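Local coordinates for protein lipocalin (Argas monolakensis, PDB 3BRN) that binds serotonin inside a lipocalin beta-barrel and probably serves as a biogenic-amine-binding protein of the soft tick, at residues 20-24 and 25-29; 75-79 and 80-84; 117-121 and 122-126. All blocks are in the same frame, centred on the assembly; numbering follows the deposited sequence.

How the interactions relate
Along the chain the three contacts come in series, 20-29 first, 75-84 next and 117-126 last, and all reach the same antiparallel sheet that curls into the lipocalin barrel. Interactions 1 and 3 are neighbours, with centres about 9 Å apart: strands 26-32 and 115-120 pair side by side, and a probable hydrogen bond joins Asn24 O to His120 NE2 at 2.7 Å. Interaction 2, a hairpin, stands apart, its centre about 16 Å from that of interaction 1 and about 21 Å from that of interaction 3, on the other side of the chain's centre from the latter. Serotonin touches all three, so residues far apart in sequence line one pocket.

Interaction 1 of 3, residues 20-24 and 25-29; sequences NGPGN and GGYYL. With SRO (serotonin), chain C.
A type II' beta turn from Asn20 to Gly23, closed by Gly23 N to Asn20 O at 3.1 Å, leads the chain from helix 15-20 toward strand 26-32 and folds Gly21 and Pro22 back against Tyr27. Gly21 has positive phi, and its CA lies 3.3 Å from Tyr27 OH, at the edge of the ring and near its plane. The side chains of Pro22 and Tyr27 approach each other from opposite directions, Pro22 offering CD, 3.3 Å from Tyr27 OH and 4.2 Å from Tyr27 CZ. Tyr27 reaches the turn because its CG sits beside the backbone N, anti to the carbonyl carbon (chi1 -74°). The amine nitrogen NZ of serotonin lies over one face of the Tyr27 ring, 3.4 Å above the plane and over the centre, the geometry of a cation-pi contact if the amine is protonated. His120, on strand 115-120, meets Tyr27 edge-to-face. Serotonin is also hydrogen-bonded to Ser18 O, in helix 15-20 before this turn. The contact thus combines close packing at the phenol end with an electron-rich ring face suited to an amine that is probably protonated.

Interaction 2 of 3, residues 75-79 and 80-84; sequences VTVNG and DKIEV. With SRO (serotonin), chain C.
A type II' turn from Asn78 to Lys81, with Gly79 at positive phi and Asp80 next to it, forms the tip of a beta hairpin. Lys81 then opens the return strand, forming a hydrogen-bonded pair with Asn78: Lys81 N reaches Asn78 O at 2.8 Å, and Asn78 N returns a bond to Lys81 O. The lysine chain bends at chi2 and carries NZ away from the hairpin to Thr96 OG1. Ile82 pairs with Val77 in non-hydrogen-bonded fashion and turns inward. Its CG2, anti to the backbone N, meets Val75 CG2 diagonally at 3.2 Å, tighter than usual van der Waals contact, and also lies 3.7 Å from serotonin CH2. Glu83 is bonded twice to Thr76 through the backbone, Thr76 N to Glu83 O and Glu83 N to Thr76 O, both 2.9 Å; its CB packs beside Thr76 O, while OE1 leads off to Thr94. Val84, opposite Val75 in the last pair, sets CG2 4.1 Å from Val75 CG2 and 3.8 Å from serotonin CH2. Thr76, Asn78, Lys81 and Glu83 therefore occupy one face of the two strands, and Val75, Val77, Ile82 and Val84 the other. On this second face Ile82 and Val84, with Val75 packed against both, give the six-membered ring of the indole an apolar contact at CH2, while the ligand is hydrogen-bonded to Ser18 O and Asp106 OD2.

Interaction 3 of 3, residues 117-121 and 122-126; sequences LWVHS and SAINL. With SRO (serotonin), chain C.
Ser122 folds back on His120 as the chain leaves strand 115-120, its OG lying 2.8 Å from His120 ND1 at the edge of the imidazole, near the ring plane; either atom could be the donor. The hydroxyl comes within range because Ser122 OG sits between its own backbone N and carbonyl carbon (chi1 71°). Ser121 OG stands above one face of the same ring, offset toward the rim, and makes a weak hydrogen bond to Gly26 O. With His120 NE2 bonded to Asn24 O in the neighbouring loop, both ring nitrogens have partners, which should fix the rotation of the imidazole. The backbone turns here too: Ala123 N donates to His120 O at 2.8 Å. This is the end of a barrel strand of the lipocalin fold, paired with strands 26-32 and 105-109, and its inward residue Trp118 lines the serotonin pocket, with ligand CD1 3.3 Å above the ring plane and over its centre. Ile124 comes back across Val119 on the other side of the strand. Its CD1 meets Val119 CB at 3.6 Å, and its CG2 touches Ser121 O at 3.5 Å. Val119 CG1, anti to its own N (chi1 -171°), extends to Ala123, 4.0 Å from Ala123 CB, while Tyr28 and Trp149 also pack on Ile124.

Interaction 1 of 3, residues 20-24 and 25-29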
loop_
_atom_site.group_PDB
_atom_site.type_symbol
_atom_site.label_atom_id
_atom_site.label_comp_id
_atom_site.label_asym_id
_atom_site.label_seq_id
_atom_site.Cartn_x
_atom_site.Cartn_y
_atom_site.Cartn_z
ATOM N N ASN A 20 7.645 6.300 2.316
ATOM C CA ASN A 20 7.853 6.884 3.622
ATOM C C ASN A 20 6.600 7.284 4.330
ATOM O O ASN A 20 6.529 7.209 5.507
ATOM C CB ASN A 20 8.721 8.111 3.512
ATOM C CG ASN A 20 10.118 7.802 3.187
ATOM O OD1 ASN A 20 10.642 6.789 3.530
ATOM N ND2 ASN A 20 10.745 8.721 2.541
ATOM N N GLY A 21 5.631 7.777 3.602
ATOM C CA GLY A 21 4.345 8.145 4.169
ATOM C C GLY A 21 4.474 9.184 5.267
ATOM O O GLY A 21 5.371 10.025 5.223
ATOM N N PRO A 22 3.692 9.025 6.345
ATOM C CA PRO A 22 3.668 10.018 7.413
ATOM C C PRO A 22 4.972 10.018 8.198
ATOM O O PRO A 22 5.186 10.891 9.043
ATOM C CB PRO A 22 2.526 9.530 8.301
ATOM C CG PRO A 22 2.579 8.045 8.161
ATOM C CD PRO A 22 2.993 7.784 6.728
ATOM N N GLY A 23 5.819 9.026 7.948
ATOM C CA GLY A 23 7.087 8.898 8.662
ATOM C C GLY A 23 7.020 8.002 9.888
ATOM O O GLY A 23 7.883 8.068 10.767
ATOM N N ASN A 24 6.003 7.148 9.938
ATOM C CA ASN A 24 5.807 6.225 11.056
ATOM C C ASN A 24 4.770 5.171 10.673
ATOM O O ASN A 24 4.116 5.296 9.634
ATOM C CB ASN A 24 5.333 6.986 12.302
ATOM C CG ASN A 24 3.920 7.528 12.158
ATOM O OD1 ASN A 24 2.943 6.804 12.335
ATOM N ND2 ASN A 24 3.808 8.828 11.926
ATOM N N GLY A 25 4.687 4.106 11.470
ATOM C CA GLY A 25 3.659 3.077 11.300
ATOM C C GLY A 25 3.761 2.250 10.026
ATOM O O GLY A 25 4.853 1.780 9.643
ATOM N N GLY A 26 2.605 2.009 9.412
ATOM C CA GLY A 26 2.533 1.180 8.217
ATOM C C GLY A 26 1.192 1.271 7.524
ATOM O O GLY A 26 0.346 2.079 7.907
ATOM N N TYR A 27 1.031 0.463 6.474
ATOM C CA TYR A 27 -0.134 0.507 5.596
ATOM C C TYR A 27 -0.765 -0.882 5.454
ATOM O O TYR A 27 -0.065 -1.870 5.206
ATOM C CB TYR A 27 0.266 1.037 4.208
ATOM C CG TYR A 27 0.544 2.525 4.166
ATOM C CD1 TYR A 27 -0.375 3.411 3.621
ATOM C CD2 TYR A 27 1.770 3.027 4.580
ATOM C CE1 TYR A 27 -0.119 4.784 3.584
ATOM C CE2 TYR A 27 2.044 4.367 4.532
ATOM C CZ TYR A 27 1.114 5.239 4.015
ATOM O OH TYR A 27 1.391 6.581 4.044
ATOM N N TYR A 28 -2.086 -0.950 5.626
ATOM C CA TYR A 28 -2.827 -2.164 5.351
ATOM C C TYR A 28 -3.254 -2.125 3.904
ATOM O O TYR A 28 -3.664 -1.070 3.431
ATOM C CB TYR A 28 -4.106 -2.217 6.175
ATOM C CG TYR A 28 -3.897 -2.507 7.633
ATOM C CD1 TYR A 28 -3.857 -1.479 8.558
ATOM C CD2 TYR A 28 -3.771 -3.815 8.092
ATOM C CE1 TYR A 28 -3.777 -1.744 9.907
ATOM C CE2 TYR A 28 -3.617 -4.082 9.444
ATOM C CZ TYR A 28 -3.624 -3.041 10.338
ATOM O OH TYR A 28 -3.535 -3.282 11.692
ATOM N N LEU A 29 -3.338 -3.297 3.273
ATOM C CA LEU A 29 -3.950 -3.364 1.946
ATOM C C LEU A 29 -5.446 -3.412 2.221
ATOM O O LEU A 29 -5.917 -4.364 2.825
ATOM C CB LEU A 29 -3.507 -4.610 1.182
ATOM C CG LEU A 29 -4.235 -4.903 -0.150
ATOM C CD1 LEU A 29 -4.049 -3.715 -1.078
ATOM C CD2 LEU A 29 -3.581 -6.127 -0.780
HETATM O OH SRO C . 7.358 -0.736 0.933
HETATM C CZ3 SRO C . 6.254 -0.898 0.131
HETATM C CH2 SRO C . 6.320 -1.871 -0.862
HETATM C CZ2 SRO C . 5.193 -2.170 -1.632
HETATM C CE2 SRO C . 4.055 -1.410 -1.404
HETATM N NE1 SRO C . 2.823 -1.357 -1.969
HETATM C CD1 SRO C . 2.077 -0.425 -1.330
HETATM C CG SRO C . 2.861 0.171 -0.341
HETATM C CD2 SRO C . 4.108 -0.445 -0.413
HETATM C CE3 SRO C . 5.169 -0.208 0.317
HETATM C CB SRO C . 2.433 1.289 0.577
HETATM C CA SRO C . 3.224 2.574 0.262
HETATM N NZ SRO C . 2.903 3.581 1.279
#

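Interaction 2 of 3, residues 75-79 and 80-84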
loop_
_atom_site.group_PDB
_atom_site.type_symbol
_atom_site.label_atom_id
_atom_site.label_comp_id
_atom_site.label_asym_id
_atom_site.label_seq_id
_atom_site.Cartn_x
_atom_site.Cartn_y
_atom_site.Cartn_z
ATOM N N VAL A 75 12.907 -2.941 -1.255
ATOM C CA VAL A 75 12.122 -2.026 -2.073
ATOM C C VAL A 75 13.053 -0.920 -2.594
ATOM O O VAL A 75 13.874 -0.391 -1.844
ATOM C CB VAL A 75 10.983 -1.402 -1.241
ATOM C CG1 VAL A 75 11.562 -0.475 -0.165
ATOM C CG2 VAL A 75 9.973 -0.670 -2.153
ATOM N N THR A 76 12.987 -0.660 -3.896
ATOM C CA THR A 76 13.755 0.403 -4.540
ATOM C C THR A 76 12.777 1.359 -5.204
ATOM O O THR A 76 11.808 0.926 -5.829
ATOM C CB THR A 76 14.680 -0.164 -5.641
ATOM O OG1 THR A 76 15.358 -1.324 -5.137
ATOM C CG2 THR A 76 15.723 0.883 -6.067
ATOM N N VAL A 77 12.996 2.652 -5.001
ATOM C CA VAL A 77 12.064 3.682 -5.454
ATOM C C VAL A 77 12.652 4.593 -6.529
ATOM O O VAL A 77 13.725 5.164 -6.347
ATOM C CB VAL A 77 11.552 4.528 -4.266
ATOM C CG1 VAL A 77 10.584 3.701 -3.397
ATOM C CG2 VAL A 77 12.708 5.004 -3.424
ATOM N N ASN A 78 11.938 4.712 -7.648
ATOM C CA ASN A 78 12.297 5.626 -8.736
ATOM C C ASN A 78 11.038 6.234 -9.382
ATOM O O ASN A 78 10.169 5.505 -9.836
ATOM C CB ASN A 78 13.120 4.885 -9.805
ATOM C CG ASN A 78 14.436 4.325 -9.259
ATOM O OD1 ASN A 78 15.465 5.168 -9.201
ATOM N ND2 ASN A 78 14.540 3.134 -8.966
ATOM N N GLY A 79 10.984 7.557 -9.507
ATOM C CA GLY A 79 9.800 8.198 -10.099
ATOM C C GLY A 79 8.578 7.682 -9.363
ATOM O O GLY A 79 8.631 7.503 -8.158
ATOM N N ASP A 80 7.571 7.233 -10.102
ATOM C CA ASP A 80 6.384 6.652 -9.480
ATOM C C ASP A 80 6.427 5.136 -9.301
ATOM O O ASP A 80 5.401 4.517 -9.007
ATOM C CB ASP A 80 5.110 7.068 -10.236
ATOM C CG ASP A 80 5.084 6.560 -11.672
ATOM O OD1 ASP A 80 6.092 5.974 -12.115
ATOM O OD2 ASP A 80 4.068 6.781 -12.375
ATOM N N LYS A 81 7.619 4.552 -9.377
ATOM C CA LYS A 81 7.762 3.097 -9.270
ATOM C C LYS A 81 8.270 2.613 -7.912
ATOM O O LYS A 81 9.293 3.083 -7.413
ATOM C CB LYS A 81 8.685 2.555 -10.364
ATOM C CG LYS A 81 8.254 2.897 -11.772
ATOM C CD LYS A 81 6.884 2.335 -12.076
ATOM C CE LYS A 81 6.390 2.883 -13.419
ATOM N NZ LYS A 81 5.226 2.097 -13.911
ATOM N N ILE A 82 7.534 1.673 -7.326
ATOM C CA ILE A 82 7.979 0.934 -6.142
ATOM C C ILE A 82 8.316 -0.477 -6.605
ATOM O O ILE A 82 7.442 -1.210 -7.078
ATOM C CB ILE A 82 6.871 0.851 -5.060
ATOM C CG1 ILE A 82 6.530 2.250 -4.531
ATOM C CG2 ILE A 82 7.303 -0.066 -3.886
ATOM C CD1 ILE A 82 5.268 2.282 -3.670
ATOM N N GLU A 83 9.608 -0.783 -6.635
ATOM C CA GLU A 83 10.077 -2.069 -7.142
ATOM C C GLU A 83 10.471 -2.980 -5.998
ATOM O O GLU A 83 11.359 -2.651 -5.214
ATOM C CB GLU A 83 11.268 -1.872 -8.081
ATOM C CG GLU A 83 11.828 -3.179 -8.624
ATOM C CD GLU A 83 10.864 -3.887 -9.561
ATOM O OE1 GLU A 83 10.170 -3.192 -10.330
ATOM O OE2 GLU A 83 10.828 -5.135 -9.553
ATOM N N VAL A 84 9.773 -4.106 -5.873
ATOM C CA VAL A 84 9.973 -4.998 -4.753
ATOM C C VAL A 84 10.669 -6.281 -5.213
ATOM O O VAL A 84 10.402 -6.776 -6.317
ATOM C CB VAL A 84 8.641 -5.347 -4.037
ATOM C CG1 VAL A 84 8.840 -6.516 -3.088
ATOM C CG2 VAL A 84 8.116 -4.144 -3.282
HETATM O OH SRO C . 7.358 -0.736 0.933
HETATM C CZ3 SRO C . 6.254 -0.898 0.131
HETATM C CH2 SRO C . 6.320 -1.871 -0.862
HETATM C CZ2 SRO C . 5.193 -2.170 -1.632
HETATM C CE2 SRO C . 4.055 -1.410 -1.404
HETATM N NE1 SRO C . 2.823 -1.357 -1.969
HETATM C CD1 SRO C . 2.077 -0.425 -1.330
HETATM C CG SRO C . 2.861 0.171 -0.341
HETATM C CD2 SRO C . 4.108 -0.445 -0.413
HETATM C CE3 SRO C . 5.169 -0.208 0.317
HETATM C CB SRO C . 2.433 1.289 0.577
HETATM C CA SRO C . 3.224 2.574 0.262
HETATM N NZ SRO C . 2.903 3.581 1.279
#

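Interaction 3 of 3, residues 117-121 and 122-126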
loop_
_atom_site.group_PDB
_atom_site.type_symbol
_atom_site.label_atom_id
_atom_site.label_comp_id
_atom_site.label_asym_id
_atom_site.label_seq_id
_atom_site.Cartn_x
_atom_site.Cartn_y
_atom_site.Cartn_z
ATOM N N LEU A 117 -5.891 -0.230 -2.934
ATOM C CA LEU A 117 -5.964 0.893 -2.016
ATOM C C LEU A 117 -5.237 0.488 -0.741
ATOM O O LEU A 117 -5.635 -0.465 -0.081
ATOM C CB LEU A 117 -7.431 1.211 -1.705
ATOM C CG LEU A 117 -7.704 2.242 -0.604
ATOM C CD1 LEU A 117 -7.170 3.608 -0.985
ATOM C CD2 LEU A 117 -9.207 2.309 -0.332
ATOM N N TRP A 118 -4.218 1.237 -0.383
ATOM C CA TRP A 118 -3.483 1.015 0.833
ATOM C C TRP A 118 -3.774 2.129 1.803
ATOM O O TRP A 118 -3.840 3.246 1.412
ATOM C CB TRP A 118 -2.006 0.907 0.550
ATOM C CG TRP A 118 -1.562 -0.225 -0.241
ATOM C CD1 TRP A 118 -1.640 -0.348 -1.554
ATOM C CD2 TRP A 118 -0.960 -1.411 0.235
ATOM N NE1 TRP A 118 -1.128 -1.516 -1.958
ATOM C CE2 TRP A 118 -0.707 -2.209 -0.865
ATOM C CE3 TRP A 118 -0.619 -1.886 1.488
ATOM C CZ2 TRP A 118 -0.094 -3.432 -0.758
ATOM C CZ3 TRP A 118 -0.030 -3.103 1.582
ATOM C CH2 TRP A 118 0.235 -3.858 0.483
ATOM N N VAL A 119 -4.002 1.808 3.066
ATOM C CA VAL A 119 -4.341 2.835 4.057
ATOM C C VAL A 119 -3.463 2.725 5.297
ATOM O O VAL A 119 -3.207 1.628 5.793
ATOM C CB VAL A 119 -5.841 2.808 4.451
ATOM C CG1 VAL A 119 -6.194 4.025 5.322
ATOM C CG2 VAL A 119 -6.717 2.780 3.213
ATOM N N HIS A 120 -2.910 3.866 5.713
ATOM C CA HIS A 120 -2.041 3.945 6.880
ATOM C C HIS A 120 -2.768 3.500 8.153
ATOM O O HIS A 120 -3.955 3.770 8.320
ATOM C CB HIS A 120 -1.536 5.383 7.043
ATOM C CG HIS A 120 -0.422 5.525 8.027
ATOM N ND1 HIS A 120 -0.631 5.929 9.327
ATOM C CD2 HIS A 120 0.896 5.237 7.927
ATOM C CE1 HIS A 120 0.508 5.866 9.991
ATOM N NE2 HIS A 120 1.450 5.450 9.166
ATOM N N SER A 121 -2.048 2.821 9.045
ATOM C CA SER A 121 -2.620 2.360 10.313
ATOM C C SER A 121 -3.344 3.463 11.106
ATOM O O SER A 121 -4.366 3.209 11.738
ATOM C CB SER A 121 -1.552 1.691 11.176
ATOM O OG SER A 121 -0.361 2.465 11.182
ATOM N N SER A 122 -2.871 4.702 11.012
ATOM C CA SER A 122 -3.564 5.804 11.668
ATOM C C SER A 122 -4.958 6.104 11.107
ATOM O O SER A 122 -5.794 6.680 11.795
ATOM C CB SER A 122 -2.702 7.069 11.669
ATOM O OG SER A 122 -2.595 7.616 10.371
ATOM N N ALA A 123 -5.222 5.723 9.860
ATOM C CA ALA A 123 -6.468 6.118 9.213
ATOM C C ALA A 123 -7.372 4.943 8.854
ATOM O O ALA A 123 -8.462 5.136 8.338
ATOM C CB ALA A 123 -6.188 6.975 7.969
ATOM N N ILE A 124 -6.943 3.733 9.183
ATOM C CA ILE A 124 -7.621 2.539 8.697
ATOM C C ILE A 124 -9.056 2.356 9.223
ATOM O O ILE A 124 -9.917 1.842 8.510
ATOM C CB ILE A 124 -6.763 1.279 8.930
ATOM C CG1 ILE A 124 -7.288 0.092 8.119
ATOM C CG2 ILE A 124 -6.665 0.972 10.431
ATOM C CD1 ILE A 124 -7.001 0.161 6.629
ATOM N N ASN A 125 -9.334 2.837 10.433
ATOM C CA ASN A 125 -10.679 2.696 11.020
ATOM C C ASN A 125 -11.647 3.832 10.675
ATOM O O ASN A 125 -12.764 3.882 11.197
ATOM C CB ASN A 125 -10.605 2.518 12.548
ATOM C CG ASN A 125 -9.878 1.247 12.956
ATOM O OD1 ASN A 125 -8.696 1.282 13.293
ATOM N ND2 ASN A 125 -10.551 0.107 12.830
ATOM N N LEU A 126 -11.238 4.731 9.784
ATOM C CA LEU A 126 -12.120 5.825 9.381
ATOM C C LEU A 126 -13.278 5.302 8.543
ATOM O O LEU A 126 -13.221 4.193 8.007
ATOM C CB LEU A 126 -11.360 6.928 8.632
ATOM C CG LEU A 126 -10.231 7.674 9.354
ATOM C CD1 LEU A 126 -9.811 8.875 8.534
ATOM C CD2 LEU A 126 -10.625 8.108 10.757
HETATM O OH SRO C . 7.358 -0.736 0.933
HETATM C CZ3 SRO C . 6.254 -0.898 0.131
HETATM C CH2 SRO C . 6.320 -1.871 -0.862
HETATM C CZ2 SRO C . 5.193 -2.170 -1.632
HETATM C CE2 SRO C . 4.055 -1.410 -1.404
HETATM N NE1 SRO C . 2.823 -1.357 -1.969
HETATM C CD1 SRO C . 2.077 -0.425 -1.330
HETATM C CG SRO C . 2.861 0.171 -0.341
HETATM C CD2 SRO C . 4.108 -0.445 -0.413
HETATM C CE3 SRO C . 5.169 -0.208 0.317
HETATM C CB SRO C . 2.433 1.289 0.577
HETATM C CA SRO C . 3.224 2.574 0.262
HETATM N NZ SRO C . 2.903 3.581 1.279
#